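Local coordinates for lysozyme, putative (Bacillus anthracis, PDB 2WAG), which probably hydrolyses the glycan strands of bacterial cell-wall peptidoglycan as a family GH25 lysozyme, probably by a neighbouring-group mechanism that retains the anomeric configuration, at residues 71-76 against 103-108; 84-89 against 127-132; 140-145 against 162-167. One frame throughout, in Å; residues are numbered along the deposited sequence.

How the contacts relate
Contacts 1 and 3 are strand pairings within one curled sheet, while contact 2 packs two helices against its outside. All three are largely buried, but contacts 1 and 3 lie near the centre of the chain, and contact 3 runs out to exposed charges at both ends. Strands 103-106 and 142-145 are neighbours, so Tyr144 of contact 3 packs against Asp105 and Glu107 of contact 1. Contact 2 uses helix 82-92, the crossover between the strands of contact 1, and its Met129 reaches His74. The chemistry follows position: backbone hydrogen bonds, aromatic rings and acids in the sheet, and methionine, alanine and aliphatic carbons between the helices.

Contact 1. Residues 71-76 against 103-108; sequences GAYHFF and VIDVEF
Parallel strand pairing joins Tyr73, His74 and Phe75 to Val103, Ile104 and Asp105 in the curled sheet of this TIM-barrel-clan enzyme, completing the beta-alpha-beta unit whose helix is 82-92. The strand axes approach to 4.6 Å with a crossing angle of -34°. Four backbone hydrogen bonds alternate in direction across the gap. Asp105 N reaches His74 O at 2.8 Å, and Phe76 N to Asp105 O carries the pairing one residue beyond strand 69-75.

The two faces differ in chemistry. On that of Val103 and Asp105, Tyr73 CB meets Val103 CB at 3.6 Å. A chi1 of 77° places Tyr73 CG between its backbone N and carbonyl carbon; the ring runs alongside the Asp105 side chain, with CE1 3.7 Å from Asp105 OD2. The Phe75 side chain slants past Asp105, CE1 3.8 Å from OD1, and runs at about a right angle to Glu107, CZ 3.5 Å from CG, with ring and Glu107 carboxylate planes 24° apart. On the opposite face, towards helices 82-92 and 119-137, Ile104 CG2 packs on Phe76 CB and sits at the edge of the His74 imidazole.

Asp105-Val106-Glu107 matches the Asp-X-Glu signature of family 25, consistent with an active-site position; Gly2 of the second subunit, a tag residue, hydrogen-bonds Glu107 OE2. The pairing brings two acids together beside the Tyr73 and Phe75 rings, Asp105 OD1 2.5 Å from Glu107 OE2.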
loop_
_atom_site.group_PDB
_atom_site.type_symbol
_atom_site.label_atom_id
_atom_site.label_comp_id
_atom_site.label_asym_id
_atom_site.label_seq_id
_atom_site.Cartn_x
_atom_site.Cartn_y
_atom_site.Cartn_z
ATOM N N GLY A 71 8.172 -20.495 3.300
ATOM C CA GLY A 71 9.367 -19.881 3.845
ATOM C C GLY A 71 8.977 -18.784 4.816
ATOM O O GLY A 71 7.788 -18.450 4.974
ATOM N N ALA A 72 9.985 -18.203 5.453
ATOM C CA ALA A 72 9.779 -17.109 6.412
ATOM C C ALA A 72 10.609 -15.909 6.025
ATOM O O ALA A 72 11.670 -16.053 5.422
ATOM C CB ALA A 72 10.164 -17.573 7.824
ATOM N N TYR A 73 10.133 -14.719 6.386
ATOM C CA TYR A 73 10.915 -13.517 6.169
ATOM C C TYR A 73 11.194 -12.740 7.442
ATOM O O TYR A 73 10.432 -12.797 8.419
ATOM C CB TYR A 73 10.320 -12.612 5.080
ATOM C CG TYR A 73 9.115 -11.745 5.389
ATOM C CD1 TYR A 73 9.263 -10.471 5.944
ATOM C CD2 TYR A 73 7.838 -12.156 4.992
ATOM C CE1 TYR A 73 8.151 -9.644 6.107
ATOM C CE2 TYR A 73 6.723 -11.327 5.129
ATOM C CZ TYR A 73 6.894 -10.078 5.702
ATOM O OH TYR A 73 5.834 -9.213 5.872
ATOM N N HIS A 74 12.307 -12.009 7.391
ATOM C CA HIS A 74 12.714 -11.081 8.420
ATOM C C HIS A 74 12.565 -9.668 7.888
ATOM O O HIS A 74 13.033 -9.363 6.797
ATOM C CB HIS A 74 14.203 -11.264 8.718
ATOM C CG HIS A 74 14.670 -10.382 9.826
ATOM N ND1 HIS A 74 15.371 -9.205 9.654
ATOM C CD2 HIS A 74 14.472 -10.515 11.152
ATOM C CE1 HIS A 74 15.589 -8.652 10.842
ATOM N NE2 HIS A 74 15.068 -9.440 11.764
ATOM N N PHE A 75 11.923 -8.793 8.665
ATOM C CA PHE A 75 11.833 -7.400 8.271
ATOM C C PHE A 75 13.043 -6.648 8.854
ATOM O O PHE A 75 13.181 -6.522 10.068
ATOM C CB PHE A 75 10.493 -6.790 8.696
ATOM C CG PHE A 75 10.207 -5.483 8.031
ATOM C CD1 PHE A 75 9.259 -5.388 7.004
ATOM C CD2 PHE A 75 10.908 -4.351 8.391
ATOM C CE1 PHE A 75 9.025 -4.160 6.379
ATOM C CE2 PHE A 75 10.682 -3.136 7.778
ATOM C CZ PHE A 75 9.734 -3.038 6.768
ATOM N N PHE A 76 13.929 -6.189 7.981
ATOM C CA PHE A 76 15.193 -5.580 8.384
ATOM C C PHE A 76 15.025 -4.257 9.121
ATOM O O PHE A 76 14.176 -3.435 8.751
ATOM C CB PHE A 76 16.033 -5.378 7.120
ATOM C CG PHE A 76 17.452 -4.921 7.362
ATOM C CD1 PHE A 76 18.407 -5.777 7.896
ATOM C CD2 PHE A 76 17.831 -3.629 7.008
ATOM C CE1 PHE A 76 19.739 -5.319 8.103
ATOM C CE2 PHE A 76 19.142 -3.193 7.171
ATOM C CZ PHE A 76 20.081 -4.028 7.724
ATOM N N VAL A 103 14.184 -15.157 3.684
ATOM C CA VAL A 103 14.106 -13.852 3.061
ATOM C C VAL A 103 14.433 -12.729 4.053
ATOM O O VAL A 103 13.978 -12.764 5.150
ATOM C CB VAL A 103 12.700 -13.603 2.529
ATOM C CG1 VAL A 103 12.510 -12.188 2.025
ATOM C CG2 VAL A 103 12.297 -14.654 1.501
ATOM N N ILE A 104 15.233 -11.759 3.586
ATOM C CA ILE A 104 15.390 -10.517 4.332
ATOM C C ILE A 104 14.717 -9.411 3.521
ATOM O O ILE A 104 15.045 -9.211 2.348
ATOM C CB ILE A 104 16.860 -10.159 4.602
ATOM C CG1 ILE A 104 17.612 -11.326 5.257
ATOM C CG2 ILE A 104 16.903 -8.927 5.491
ATOM C CD1 ILE A 104 19.122 -11.145 5.248
ATOM N N ASP A 105 13.785 -8.716 4.174
ATOM C CA ASP A 105 12.967 -7.688 3.568
ATOM C C ASP A 105 13.578 -6.322 3.918
ATOM O O ASP A 105 13.644 -5.956 5.101
ATOM C CB ASP A 105 11.543 -7.874 4.119
ATOM C CG ASP A 105 10.538 -6.848 3.629
ATOM O OD1 ASP A 105 10.890 -5.647 3.464
ATOM O OD2 ASP A 105 9.371 -7.264 3.481
ATOM N N VAL A 106 14.064 -5.622 2.895
ATOM C CA VAL A 106 14.771 -4.333 3.070
ATOM C C VAL A 106 13.937 -3.238 2.404
ATOM O O VAL A 106 13.801 -3.203 1.161
ATOM C CB VAL A 106 16.171 -4.380 2.446
ATOM C CG1 VAL A 106 16.909 -3.077 2.690
ATOM C CG2 VAL A 106 16.977 -5.581 2.962
ATOM N N GLU A 107 13.370 -2.346 3.216
ATOM C CA GLU A 107 12.523 -1.280 2.659
ATOM C C GLU A 107 12.370 -0.183 3.693
ATOM O O GLU A 107 12.675 -0.376 4.874
ATOM C CB GLU A 107 11.142 -1.802 2.232
ATOM C CG GLU A 107 10.281 -2.311 3.357
ATOM C CD GLU A 107 9.023 -2.944 2.816
ATOM O OE1 GLU A 107 8.110 -2.192 2.382
ATOM O OE2 GLU A 107 8.930 -4.192 2.792
ATOM N N PHE A 108 11.887 0.969 3.250
ATOM C CA PHE A 108 11.654 2.043 4.202
ATOM C C PHE A 108 10.436 1.812 5.092
ATOM O O PHE A 108 9.467 1.160 4.690
ATOM C CB PHE A 108 11.566 3.387 3.499
ATOM C CG PHE A 108 12.863 3.808 2.901
ATOM C CD1 PHE A 108 13.915 4.150 3.733
ATOM C CD2 PHE A 108 13.057 3.830 1.537
ATOM C CE1 PHE A 108 15.135 4.517 3.220
ATOM C CE2 PHE A 108 14.302 4.199 1.006
ATOM C CZ PHE A 108 15.338 4.554 1.867
HETATM O O HOH W 1 14.320 -2.453 6.062
HETATM O O HOH W 2 13.498 -3.166 5.981
#

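Contact 2. Residues 84-89 against 127-132; sequences TQAEQF and SVMIEM
Met129 and Met132, one helical turn apart, reach across to Ala86 and bracket it between their side chains. Both chains bend at their last torsion (chi3 67° in Met129, 64° in Met132). In Met129 the bend turns the terminal methyl along the facing helix; in Met132 it brings CE to Glu87 CG, 4.0 Å away. Met129 approaches beside Gln85: its SD touches Gln85 CB at 3.6 Å, and its CE lies 3.9 Å from the backbone N of Ala86. Met132 takes the other flank, with CB and SD each 3.8 Å from Ala86 CB, the Met132 and Glu87 side chains running at a slant to one another.

Helices 82-92 and 119-137 pack as neighbours on the outside of the barrel sheet, where Met129 also touches His74 and Ile104 of the strands and fills the layer between. Their segment axes are 8.7 Å apart and cross at -35°. The small side chain at the centre fits this approach, since Ala86 CA stands 5.0 Å from Met129 CA. No hydrogen bond links the two segments. The Gln85 amide is held elsewhere, its OE1 by Ser77 N and its NE2 to Ser80 O, while its CB meets the sulfur. Met132 lies nearer the surface, against Glu83.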
loop_
_atom_site.group_PDB
_atom_site.type_symbol
_atom_site.label_atom_id
_atom_site.label_comp_id
_atom_site.label_asym_id
_atom_site.label_seq_id
_atom_site.Cartn_x
_atom_site.Cartn_y
_atom_site.Cartn_z
ATOM N N THR A 84 22.692 -9.557 15.460
ATOM C CA THR A 84 21.577 -9.712 16.370
ATOM C C THR A 84 20.262 -9.994 15.627
ATOM O O THR A 84 19.440 -10.781 16.066
ATOM C CB THR A 84 21.462 -8.480 17.279
ATOM O OG1 THR A 84 21.399 -7.288 16.484
ATOM C CG2 THR A 84 22.694 -8.396 18.105
ATOM N N GLN A 85 20.094 -9.346 14.477
ATOM C CA GLN A 85 18.906 -9.613 13.663
ATOM C C GLN A 85 18.905 -11.051 13.132
ATOM O O GLN A 85 17.874 -11.704 13.157
ATOM C CB GLN A 85 18.819 -8.600 12.532
ATOM C CG GLN A 85 18.546 -7.189 13.047
ATOM C CD GLN A 85 18.205 -6.242 11.949
ATOM O OE1 GLN A 85 17.154 -6.367 11.315
ATOM N NE2 GLN A 85 19.092 -5.287 11.683
ATOM N N ALA A 86 20.069 -11.545 12.675
ATOM C CA ALA A 86 20.160 -12.933 12.218
ATOM C C ALA A 86 19.860 -13.906 13.356
ATOM O O ALA A 86 19.172 -14.908 13.179
ATOM C CB ALA A 86 21.543 -13.220 11.661
ATOM N N GLU A 87 20.420 -13.611 14.533
ATOM C CA GLU A 87 20.184 -14.466 15.685
ATOM C C GLU A 87 18.706 -14.521 16.041
ATOM O O GLU A 87 18.179 -15.569 16.431
ATOM C CB GLU A 87 21.005 -13.976 16.896
ATOM C CG GLU A 87 22.511 -14.244 16.753
ATOM C CD GLU A 87 23.403 -13.463 17.720
ATOM O OE1 GLU A 87 22.999 -12.419 18.281
ATOM O OE2 GLU A 87 24.565 -13.895 17.894
ATOM N N GLN A 88 18.015 -13.405 15.846
ATOM C CA GLN A 88 16.599 -13.385 16.118
ATOM C C GLN A 88 15.769 -14.220 15.128
ATOM O O GLN A 88 14.901 -14.996 15.521
ATOM C CB GLN A 88 16.153 -11.944 16.203
ATOM C CG GLN A 88 16.144 -11.509 17.655
ATOM C CD GLN A 88 15.036 -12.203 18.442
ATOM O OE1 GLN A 88 15.288 -13.046 19.309
ATOM N NE2 GLN A 88 13.805 -11.851 18.119
ATOM N N PHE A 89 16.057 -14.086 13.836
ATOM C CA PHE A 89 15.370 -14.933 12.869
ATOM C C PHE A 89 15.661 -16.414 13.173
ATOM O O PHE A 89 14.757 -17.239 13.201
ATOM C CB PHE A 89 15.826 -14.535 11.471
ATOM C CG PHE A 89 15.134 -15.273 10.348
ATOM C CD1 PHE A 89 13.934 -14.793 9.816
ATOM C CD2 PHE A 89 15.687 -16.425 9.800
ATOM C CE1 PHE A 89 13.323 -15.444 8.748
ATOM C CE2 PHE A 89 15.067 -17.095 8.743
ATOM C CZ PHE A 89 13.893 -16.583 8.201
ATOM N N SER A 127 25.152 -7.781 5.150
ATOM C CA SER A 127 26.078 -8.849 4.758
ATOM C C SER A 127 26.316 -9.850 5.875
ATOM O O SER A 127 26.428 -11.053 5.626
ATOM C CB SER A 127 27.406 -8.258 4.305
ATOM O OG SER A 127 27.251 -7.484 3.137
ATOM N N VAL A 128 26.394 -9.362 7.117
ATOM C CA VAL A 128 26.488 -10.271 8.246
ATOM C C VAL A 128 25.239 -11.167 8.335
ATOM O O VAL A 128 25.334 -12.378 8.541
ATOM C CB VAL A 128 26.702 -9.520 9.570
ATOM C CG1 VAL A 128 26.520 -10.467 10.743
ATOM C CG2 VAL A 128 28.078 -8.841 9.576
ATOM N N MET A 129 24.052 -10.569 8.184
ATOM C CA MET A 129 22.826 -11.360 8.234
ATOM C C MET A 129 22.817 -12.454 7.171
ATOM O O MET A 129 22.470 -13.603 7.456
ATOM C CB MET A 129 21.610 -10.486 7.978
ATOM C CG MET A 129 21.212 -9.621 9.106
ATOM S SD MET A 129 19.473 -9.123 8.980
ATOM C CE MET A 129 18.679 -10.574 9.195
ATOM N N ILE A 130 23.137 -12.071 5.936
ATOM C CA ILE A 130 23.143 -13.029 4.839
ATOM C C ILE A 130 24.111 -14.179 5.153
ATOM O O ILE A 130 23.760 -15.359 4.998
ATOM C CB ILE A 130 23.525 -12.341 3.541
ATOM C CG1 ILE A 130 22.447 -11.351 3.107
ATOM C CG2 ILE A 130 23.797 -13.395 2.429
ATOM C CD1 ILE A 130 22.949 -10.304 2.148
ATOM N N GLU A 131 25.329 -13.847 5.594
ATOM C CA GLU A 131 26.311 -14.882 5.891
ATOM C C GLU A 131 25.776 -15.861 6.938
ATOM O O GLU A 131 25.879 -17.086 6.802
ATOM C CB GLU A 131 27.607 -14.239 6.385
ATOM C CG GLU A 131 28.703 -15.290 6.627
ATOM C CD GLU A 131 29.971 -14.696 7.143
ATOM O OE1 GLU A 131 30.572 -13.840 6.459
ATOM O OE2 GLU A 131 30.401 -15.131 8.227
ATOM N N MET A 132 25.185 -15.321 7.995
ATOM C CA MET A 132 24.710 -16.175 9.071
ATOM C C MET A 132 23.509 -17.028 8.670
ATOM O O MET A 132 23.421 -18.209 9.048
ATOM C CB MET A 132 24.383 -15.336 10.314
ATOM C CG MET A 132 25.633 -14.669 10.894
ATOM S SD MET A 132 25.286 -13.635 12.316
ATOM C CE MET A 132 24.685 -14.831 13.492
#

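Contact 3. Residues 140-145 against 162-167. With SO4 (sulfate ion), chain F.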
loop_
_atom_site.group_PDB
_atom_site.type_symbol
_atom_site.label_atom_id
_atom_site.label_comp_id
_atom_site.label_asym_id
_atom_site.label_seq_id
_atom_site.Cartn_x
_atom_site.Cartn_y
_atom_site.Cartn_z
ATOM N N LYS A 140 20.685 -20.364 -0.279
ATOM C CA LYS A 140 20.945 -19.003 -0.745
ATOM C C LYS A 140 19.827 -18.075 -0.280
ATOM O O LYS A 140 18.638 -18.370 -0.434
ATOM C CB LYS A 140 21.039 -18.962 -2.267
ATOM C CG LYS A 140 20.996 -17.540 -2.822
ATOM C CD LYS A 140 20.900 -17.523 -4.337
ATOM C CE LYS A 140 22.113 -18.160 -4.990
ATOM N NZ LYS A 140 21.961 -18.186 -6.471
ATOM N N VAL A 141 20.210 -16.955 0.312
ATOM C CA VAL A 141 19.250 -16.014 0.883
ATOM C C VAL A 141 18.593 -15.164 -0.205
ATOM O O VAL A 141 19.220 -14.796 -1.227
ATOM C CB VAL A 141 19.953 -15.160 1.943
ATOM C CG1 VAL A 141 19.043 -14.045 2.468
ATOM C CG2 VAL A 141 20.447 -16.076 3.061
ATOM N N ILE A 142 17.300 -14.900 -0.002
ATOM C CA ILE A 142 16.538 -14.004 -0.867
ATOM C C ILE A 142 16.442 -12.623 -0.227
ATOM O O ILE A 142 16.139 -12.525 0.960
ATOM C CB ILE A 142 15.102 -14.564 -1.047
ATOM C CG1 ILE A 142 15.113 -15.944 -1.731
ATOM C CG2 ILE A 142 14.256 -13.589 -1.858
ATOM C CD1 ILE A 142 13.859 -16.729 -1.441
ATOM N N LEU A 143 16.691 -11.575 -1.015
ATOM C CA LEU A 143 16.451 -10.209 -0.558
ATOM C C LEU A 143 15.201 -9.669 -1.236
ATOM O O LEU A 143 15.147 -9.638 -2.474
ATOM C CB LEU A 143 17.627 -9.292 -0.894
ATOM C CG LEU A 143 18.974 -9.713 -0.297
ATOM C CD1 LEU A 143 20.076 -8.783 -0.769
ATOM C CD2 LEU A 143 18.920 -9.753 1.248
ATOM N N TYR A 144 14.211 -9.270 -0.430
ATOM C CA TYR A 144 13.057 -8.537 -0.946
ATOM C C TYR A 144 13.352 -7.064 -0.802
ATOM O O TYR A 144 13.862 -6.629 0.241
ATOM C CB TYR A 144 11.817 -8.871 -0.127
ATOM C CG TYR A 144 10.643 -7.949 -0.414
ATOM C CD1 TYR A 144 9.692 -8.258 -1.392
ATOM C CD2 TYR A 144 10.491 -6.757 0.309
ATOM C CE1 TYR A 144 8.612 -7.401 -1.632
ATOM C CE2 TYR A 144 9.433 -5.888 0.062
ATOM C CZ TYR A 144 8.486 -6.222 -0.891
ATOM O OH TYR A 144 7.415 -5.376 -1.084
ATOM N N ALA A 145 12.998 -6.313 -1.796
ATOM C CA ALA A 145 13.134 -4.856 -1.740
ATOM C C ALA A 145 12.082 -4.145 -2.557
ATOM O O ALA A 145 11.626 -4.682 -3.504
ATOM C CB ALA A 145 14.519 -4.423 -2.230
ATOM N N ASP A 162 19.357 -14.075 -4.169
ATOM C CA ASP A 162 18.324 -13.893 -5.206
ATOM C C ASP A 162 17.448 -12.694 -4.833
ATOM O O ASP A 162 17.332 -12.354 -3.648
ATOM C CB ASP A 162 17.429 -15.138 -5.282
ATOM C CG ASP A 162 18.074 -16.285 -6.061
ATOM O OD1 ASP A 162 19.055 -16.033 -6.785
ATOM O OD2 ASP A 162 17.555 -17.408 -5.976
ATOM N N ILE A 163 16.863 -12.056 -5.839
ATOM C CA ILE A 163 16.091 -10.828 -5.634
ATOM C C ILE A 163 14.595 -11.062 -5.784
ATOM O O ILE A 163 14.131 -11.701 -6.739
ATOM C CB ILE A 163 16.530 -9.707 -6.615
ATOM C CG1 ILE A 163 18.054 -9.471 -6.544
ATOM C CG2 ILE A 163 15.724 -8.418 -6.354
ATOM C CD1 ILE A 163 18.553 -9.124 -5.146
ATOM N N TRP A 164 13.863 -10.543 -4.805
ATOM C CA TRP A 164 12.413 -10.525 -4.838
ATOM C C TRP A 164 12.029 -9.042 -4.905
ATOM O O TRP A 164 12.272 -8.294 -3.953
ATOM C CB TRP A 164 11.880 -11.231 -3.588
ATOM C CG TRP A 164 10.390 -11.225 -3.366
ATOM C CD1 TRP A 164 9.393 -10.762 -4.196
ATOM C CD2 TRP A 164 9.752 -11.713 -2.191
ATOM N NE1 TRP A 164 8.162 -10.940 -3.580
ATOM C CE2 TRP A 164 8.361 -11.505 -2.341
ATOM C CE3 TRP A 164 10.234 -12.261 -0.991
ATOM C CZ2 TRP A 164 7.442 -11.845 -1.337
ATOM C CZ3 TRP A 164 9.345 -12.605 -0.008
ATOM C CH2 TRP A 164 7.956 -12.383 -0.170
ATOM N N ILE A 165 11.492 -8.590 -6.041
ATOM C CA ILE A 165 11.248 -7.156 -6.259
ATOM C C ILE A 165 9.762 -6.816 -6.163
ATOM O O ILE A 165 8.910 -7.540 -6.700
ATOM C CB ILE A 165 11.827 -6.710 -7.638
ATOM C CG1 ILE A 165 11.751 -5.187 -7.813
ATOM C CG2 ILE A 165 11.155 -7.442 -8.812
ATOM C CD1 ILE A 165 12.628 -4.374 -6.842
ATOM N N ARG A 166 9.447 -5.716 -5.485
ATOM C CA ARG A 166 8.081 -5.201 -5.520
ATOM C C ARG A 166 7.891 -4.353 -6.772
ATOM O O ARG A 166 8.654 -3.420 -7.025
ATOM C CB ARG A 166 7.778 -4.351 -4.281
ATOM C CG ARG A 166 6.296 -3.989 -4.182
ATOM C CD ARG A 166 5.973 -3.019 -3.045
ATOM N NE ARG A 166 6.249 -1.642 -3.451
ATOM C CZ ARG A 166 6.231 -0.592 -2.631
ATOM N NH1 ARG A 166 5.960 -0.737 -1.334
ATOM N NH2 ARG A 166 6.487 0.615 -3.116
ATOM N N SER A 167 6.855 -4.678 -7.538
ATOM C CA SER A 167 6.480 -3.858 -8.686
ATOM C C SER A 167 4.969 -3.946 -8.901
ATOM O O SER A 167 4.495 -4.805 -9.660
ATOM C CB SER A 167 7.246 -4.307 -9.925
ATOM O OG SER A 167 7.032 -3.426 -11.017
HETATM S S SO4 F . 5.755 0.043 -6.933
HETATM O O1 SO4 F . 6.731 0.698 -6.037
HETATM O O2 SO4 F . 6.469 0.111 -8.179
HETATM O O3 SO4 F . 5.577 -1.271 -6.451
HETATM O O4 SO4 F . 4.666 0.972 -6.842
HETATM O O HOH W 3 17.689 -19.069 -2.907
HETATM O O HOH W 4 18.983 -19.371 -7.012
HETATM O O HOH W 5 6.529 -3.163 0.418
#
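A beta-alpha-beta crossover through helix 147-154 brings strands 142-145 and 162-166 together as parallel neighbours in the barrel sheet. Their axes come within 4.6 Å and cross at -21°. Five backbone hydrogen bonds run from Asp162 N to Val141 O at one end to Arg166 N to Ala145 O at the other; the two shortest, Leu143 N to Asp162 O and Trp164 N to Leu143 O, both measure 2.8 Å.

On the face carrying Ile142, Tyr144 and Trp164, the two aromatic rings form a T-shaped pair. Tyr144 CD1 stands over the centre of the indole face, 3.5 Å from Trp164 CD2, its ring plane 79° from the five-membered ring. Ile142 CG2 packs on Trp164 CB, beside the indole edge, while Trp164 NE1 is hydrogen-bonded to Asn204 OD1. Tyr144 CG lies anti to its backbone nitrogen (chi1 168°), which carries the ring outward and OH to within 3.4 Å of Arg166 CB. That hydroxyl is hydrogen-bonded to Gln184 OE1 and receives a bond from a water that Arg166 NH1 binds.

At the exposed start, one Lys140 conformer crosses Asp162 at about a right angle, CD 3.4 Å from OD1, with a long salt bridge from NZ (3.6 Å to OD1); Tyr216 OH and a water bound to NZ bond OD2. At the far end a sulfate, probably from the crystallisation liquor and also bonded by Val168 N, meets one Arg166 conformer: NE bonds O3, and NH2 lies 2.9 Å from O1.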